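Local coordinates for alanyl-tRNA synthetase (Aquifex aeolicus, PDB 3G98), which attaches alanine to tRNA as the full enzyme, its C-Ala domain, present here, probably bringing editing and aminoacylation together on one tRNA, at residues Ala28-Phe41 and Val53-Asn65. Sequence-based numbering, arbitrary orientation.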
loop_
_atom_site.group_PDB
_atom_site.type_symbol
_atom_site.label_atom_id
_atom_site.label_comp_id
_atom_site.label_asym_id
_atom_site.label_seq_id
_atom_site.Cartn_x
_atom_site.Cartn_y
_atom_site.Cartn_z
ATOM N N ALA A 28 -5.811 6.822 1.186
ATOM C CA ALA A 28 -4.860 6.092 2.010
ATOM C C ALA A 28 -4.463 6.929 3.214
ATOM O O ALA A 28 -4.367 6.422 4.329
ATOM C CB ALA A 28 -3.638 5.715 1.202
ATOM N N ASP A 29 -4.242 8.220 2.979
ATOM C CA ASP A 29 -3.873 9.143 4.043
ATOM C C ASP A 29 -4.941 9.144 5.140
ATOM O O ASP A 29 -4.625 9.027 6.324
ATOM C CB ASP A 29 -3.648 10.538 3.438
ATOM C CG ASP A 29 -3.318 11.595 4.474
ATOM O OD1 ASP A 29 -2.600 11.308 5.453
ATOM O OD2 ASP A 29 -3.771 12.736 4.285
ATOM N N MET A 30 -6.204 9.251 4.744
ATOM C CA MET A 30 -7.304 9.268 5.712
ATOM C C MET A 30 -7.405 7.964 6.498
ATOM O O MET A 30 -7.583 7.976 7.716
ATOM C CB MET A 30 -8.631 9.532 5.009
ATOM C CG MET A 30 -8.793 10.957 4.535
ATOM S SD MET A 30 -10.486 11.256 4.031
ATOM C CE MET A 30 -10.652 10.016 2.750
ATOM N N LEU A 31 -7.297 6.843 5.794
ATOM C CA LEU A 31 -7.416 5.532 6.425
ATOM C C LEU A 31 -6.337 5.199 7.461
ATOM O O LEU A 31 -6.594 4.402 8.365
ATOM C CB LEU A 31 -7.471 4.426 5.370
ATOM C CG LEU A 31 -8.723 4.377 4.501
ATOM C CD1 LEU A 31 -8.523 3.361 3.371
ATOM C CD2 LEU A 31 -9.932 4.024 5.350
ATOM N N ARG A 32 -5.133 5.765 7.336
ATOM C CA ARG A 32 -4.069 5.435 8.303
ATOM C C ARG A 32 -4.120 6.311 9.549
ATOM O O ARG A 32 -3.351 6.123 10.484
ATOM C CB ARG A 32 -2.666 5.448 7.676
ATOM C CG ARG A 32 -2.295 6.701 6.914
ATOM C CD ARG A 32 -2.019 7.877 7.832
ATOM N NE ARG A 32 -1.545 9.040 7.076
ATOM C CZ ARG A 32 -0.268 9.399 6.981
ATOM N NH1 ARG A 32 0.666 8.701 7.608
ATOM N NH2 ARG A 32 0.071 10.471 6.279
ATOM N N GLN A 33 -5.036 7.268 9.540
ATOM C CA GLN A 33 -5.225 8.176 10.664
ATOM C C GLN A 33 -6.164 7.551 11.691
ATOM O O GLN A 33 -6.360 8.083 12.784
ATOM C CB GLN A 33 -5.814 9.493 10.164
ATOM C CG GLN A 33 -4.921 10.261 9.212
ATOM C CD GLN A 33 -5.595 11.497 8.656
ATOM O OE1 GLN A 33 -6.596 11.965 9.195
ATOM N NE2 GLN A 33 -5.045 12.039 7.575
ATOM N N ARG A 34 -6.728 6.407 11.320
ATOM C CA ARG A 34 -7.738 5.711 12.106
ATOM C C ARG A 34 -7.197 5.343 13.486
ATOM O O ARG A 34 -7.666 5.849 14.509
ATOM C CB ARG A 34 -8.170 4.447 11.354
ATOM C CG ARG A 34 -9.631 4.037 11.511
ATOM C CD ARG A 34 -10.007 3.767 12.965
ATOM N NE ARG A 34 -11.125 2.832 13.079
ATOM C CZ ARG A 34 -12.347 3.060 12.606
ATOM N NH1 ARG A 34 -12.617 4.190 11.966
ATOM N NH2 ARG A 34 -13.299 2.149 12.762
ATOM N N THR A 35 -6.208 4.457 13.507
ATOM C CA THR A 35 -5.592 4.028 14.753
ATOM C C THR A 35 -4.120 4.423 14.796
ATOM O O THR A 35 -3.690 5.350 14.109
ATOM C CB THR A 35 -5.709 2.495 14.956
ATOM O OG1 THR A 35 -4.905 1.814 13.985
ATOM C CG2 THR A 35 -7.158 2.038 14.837
ATOM N N LYS A 36 -3.355 3.706 15.610
ATOM C CA LYS A 36 -1.924 3.944 15.723
ATOM C C LYS A 36 -1.132 2.749 15.205
ATOM O O LYS A 36 0.093 2.712 15.328
ATOM C CB LYS A 36 -1.551 4.242 17.175
ATOM C CG LYS A 36 -2.120 5.556 17.702
ATOM C CD LYS A 36 -1.645 5.840 19.116
ATOM C CE LYS A 36 -2.105 4.756 20.081
ATOM N NZ LYS A 36 -1.614 4.999 21.466
ATOM N N LYS A 37 -1.839 1.782 14.621
ATOM C CA LYS A 37 -1.204 0.576 14.100
ATOM C C LYS A 37 -1.702 0.184 12.706
ATOM O O LYS A 37 -1.636 -0.982 12.333
ATOM C CB LYS A 37 -1.415 -0.594 15.065
ATOM C CG LYS A 37 -2.878 -0.901 15.358
ATOM C CD LYS A 37 -3.019 -2.074 16.316
ATOM C CE LYS A 37 -2.876 -3.403 15.591
ATOM N NZ LYS A 37 -2.924 -4.554 16.539
ATOM N N ASP A 38 -2.188 1.157 11.938
ATOM C CA ASP A 38 -2.736 0.889 10.606
ATOM C C ASP A 38 -1.673 0.866 9.510
ATOM O O ASP A 38 -0.775 1.702 9.487
ATOM C CB ASP A 38 -3.781 1.943 10.237
ATOM C CG ASP A 38 -4.982 1.930 11.163
ATOM O OD1 ASP A 38 -5.426 0.833 11.566
ATOM O OD2 ASP A 38 -5.483 3.026 11.484
ATOM N N VAL A 39 -1.795 -0.102 8.608
ATOM C CA VAL A 39 -1.020 -0.146 7.379
ATOM C C VAL A 39 -2.045 -0.220 6.252
ATOM O O VAL A 39 -2.919 -1.084 6.253
ATOM C CB VAL A 39 -0.081 -1.389 7.311
ATOM C CG1 VAL A 39 0.732 -1.376 6.012
ATOM C CG2 VAL A 39 0.856 -1.449 8.525
ATOM N N VAL A 40 -1.956 0.695 5.298
ATOM C CA VAL A 40 -2.937 0.756 4.216
ATOM C C VAL A 40 -2.227 0.510 2.899
ATOM O O VAL A 40 -1.256 1.200 2.573
ATOM C CB VAL A 40 -3.616 2.137 4.169
ATOM C CG1 VAL A 40 -4.643 2.205 3.043
ATOM C CG2 VAL A 40 -4.231 2.477 5.523
ATOM N N PHE A 41 -2.688 -0.488 2.151
ATOM C CA PHE A 41 -2.127 -0.756 0.831
ATOM C C PHE A 41 -3.261 -0.789 -0.165
ATOM O O PHE A 41 -3.990 -1.773 -0.266
ATOM C CB PHE A 41 -1.339 -2.076 0.849
ATOM C CG PHE A 41 -0.810 -2.515 -0.499
ATOM C CD1 PHE A 41 -0.264 -1.600 -1.400
ATOM C CD2 PHE A 41 -0.832 -3.860 -0.848
ATOM C CE1 PHE A 41 0.237 -2.026 -2.635
ATOM C CE2 PHE A 41 -0.325 -4.288 -2.066
ATOM C CZ PHE A 41 0.202 -3.364 -2.964
ATOM N N VAL A 53 -0.498 2.868 -3.401
ATOM C CA VAL A 53 -0.080 3.698 -2.282
ATOM C C VAL A 53 0.063 2.839 -1.030
ATOM O O VAL A 53 -0.726 1.920 -0.797
ATOM C CB VAL A 53 -1.128 4.785 -1.981
ATOM C CG1 VAL A 53 -0.779 5.537 -0.683
ATOM C CG2 VAL A 53 -1.284 5.757 -3.172
ATOM N N ILE A 54 1.067 3.156 -0.231
ATOM C CA ILE A 54 1.214 2.587 1.104
ATOM C C ILE A 54 1.196 3.748 2.081
ATOM O O ILE A 54 1.990 4.684 1.956
ATOM C CB ILE A 54 2.547 1.821 1.266
ATOM C CG1 ILE A 54 2.630 0.643 0.294
ATOM C CG2 ILE A 54 2.704 1.324 2.714
ATOM C CD1 ILE A 54 1.999 -0.612 0.807
ATOM N N GLY A 55 0.260 3.705 3.023
ATOM C CA GLY A 55 0.217 4.689 4.103
ATOM C C GLY A 55 0.233 3.952 5.423
ATOM O O GLY A 55 -0.419 2.918 5.561
ATOM N N VAL A 56 0.992 4.458 6.390
ATOM C CA VAL A 56 1.035 3.823 7.703
ATOM C C VAL A 56 0.729 4.847 8.794
ATOM O O VAL A 56 0.927 6.049 8.599
ATOM C CB VAL A 56 2.396 3.096 7.988
ATOM C CG1 VAL A 56 2.727 2.088 6.886
ATOM C CG2 VAL A 56 3.525 4.083 8.150
ATOM N N SER A 57 0.217 4.380 9.924
ATOM C CA SER A 57 0.031 5.258 11.072
ATOM C C SER A 57 1.378 5.867 11.421
ATOM O O SER A 57 2.389 5.162 11.462
ATOM C CB SER A 57 -0.493 4.467 12.262
ATOM O OG SER A 57 -1.786 3.969 12.012
ATOM N N LYS A 58 1.412 7.165 11.690
ATOM C CA LYS A 58 2.702 7.819 11.908
ATOM C C LYS A 58 3.506 7.163 13.032
ATOM O O LYS A 58 4.743 7.124 12.981
ATOM C CB LYS A 58 2.544 9.326 12.137
ATOM C CG LYS A 58 3.876 10.035 12.331
ATOM C CD LYS A 58 3.990 11.293 11.482
ATOM C CE LYS A 58 5.439 11.787 11.466
ATOM N NZ LYS A 58 5.691 12.708 10.318
ATOM N N GLU A 59 2.804 6.620 14.024
ATOM C CA GLU A 59 3.450 5.999 15.183
ATOM C C GLU A 59 4.297 4.773 14.831
ATOM O O GLU A 59 5.209 4.424 15.569
ATOM C CB GLU A 59 2.417 5.622 16.246
ATOM C CG GLU A 59 1.755 6.816 16.926
ATOM C CD GLU A 59 0.570 7.368 16.146
ATOM O OE1 GLU A 59 0.269 6.848 15.046
ATOM O OE2 GLU A 59 -0.069 8.322 16.642
ATOM N N ILE A 60 4.003 4.125 13.705
ATOM C CA ILE A 60 4.704 2.890 13.336
ATOM C C ILE A 60 5.611 3.043 12.108
ATOM O O ILE A 60 6.035 2.053 11.511
ATOM C CB ILE A 60 3.718 1.717 13.118
ATOM C CG1 ILE A 60 2.800 1.997 11.923
ATOM C CG2 ILE A 60 2.906 1.467 14.377
ATOM C CD1 ILE A 60 1.983 0.794 11.484
ATOM N N SER A 61 5.914 4.290 11.756
ATOM C CA SER A 61 6.797 4.635 10.630
ATOM C C SER A 61 8.171 3.959 10.650
ATOM O O SER A 61 8.709 3.613 9.596
ATOM C CB SER A 61 7.002 6.158 10.571
ATOM O OG SER A 61 5.803 6.830 10.223
ATOM N N ASP A 62 8.756 3.796 11.835
ATOM C CA ASP A 62 10.048 3.117 11.935
ATOM C C ASP A 62 9.876 1.618 11.768
ATOM O O ASP A 62 10.734 0.946 11.196
ATOM C CB ASP A 62 10.749 3.424 13.268
ATOM C CG ASP A 62 11.513 4.735 13.240
ATOM O OD1 ASP A 62 11.647 5.325 12.147
ATOM O OD2 ASP A 62 11.987 5.174 14.311
ATOM N N LYS A 63 8.761 1.102 12.275
ATOM C CA LYS A 63 8.466 -0.321 12.209
ATOM C C LYS A 63 8.137 -0.757 10.793
ATOM O O LYS A 63 8.655 -1.767 10.314
ATOM C CB LYS A 63 7.315 -0.674 13.149
ATOM C CG LYS A 63 7.683 -0.522 14.615
ATOM C CD LYS A 63 6.490 -0.729 15.529
ATOM C CE LYS A 63 6.875 -0.410 16.970
ATOM N NZ LYS A 63 5.751 -0.581 17.927
ATOM N N VAL A 64 7.267 0.011 10.141
ATOM C CA VAL A 64 6.868 -0.240 8.759
ATOM C C VAL A 64 7.172 1.001 7.939
ATOM O O VAL A 64 6.424 1.981 7.964
ATOM C CB VAL A 64 5.372 -0.579 8.631
ATOM C CG1 VAL A 64 5.017 -0.870 7.165
ATOM C CG2 VAL A 64 5.018 -1.761 9.521
ATOM N N ASN A 65 8.295 0.956 7.236
ATOM C CA ASN A 65 8.780 2.091 6.471
ATOM C C ASN A 65 8.199 2.064 5.060
ATOM O O ASN A 65 8.550 1.198 4.248
ATOM C CB ASN A 65 10.312 2.065 6.439
ATOM C CG ASN A 65 10.904 3.356 5.925
ATOM O OD1 ASN A 65 10.362 3.982 5.018
ATOM N ND2 ASN A 65 12.025 3.767 6.508
HETATM O O HOH W 1 -1.351 8.491 11.406
#
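V40 and G55 form the hydrogen-bonded pair that joins strands 38-41 and 53-56 of an antiparallel beta hairpin, V40 N reaching G55 O at 2.7 Å and G55 N returning to V40 O. Two residues along, past the non-hydrogen-bonded pair V39 and V56, S57 N donates to D38 O, and the S57 hydroxyl takes up D38 N at 2.8 Å. That hydroxyl, set beside its backbone N (chi1 -66°), also lies 3.1 Å from R32 O, with T35 O nearly as close.

Packing is tight where the end of helix 21-31 lies over the sheet: A28 CB presses against V53 CG1 at 3.4 Å. The R32 side chain passes over the backbone of G55 and V56, bends at chi2 (73°) and turns NH1 onto V56 O at 2.8 Å. NE and NH2 grip D29 OD1 side-on, which fixes the rotation of the guanidinium. On the other face V39 CG1 and V56 CG1 lie side by side, the I60 side chain crosses V39 at about a right angle, its CD1 against V39 CG2, and I54 CD1 meets F41 CD1 at 3.3 Å.

The loop end is looser and faces solvent. The aliphatic part of K36 runs across the E59 carboxylate, K36 CG 3.6 Å from E59 CD, while K36 NZ stays 6.1 Å from E59 OE2; a water bridges R32 O and K58 N.

Strand 9-17 pairs with the far edge of strand 38-46, D86 adds a salt bridge to R32, and helices 66-76 and 98-110 pack over the face bearing F41 and I54, opposite helix 21-31.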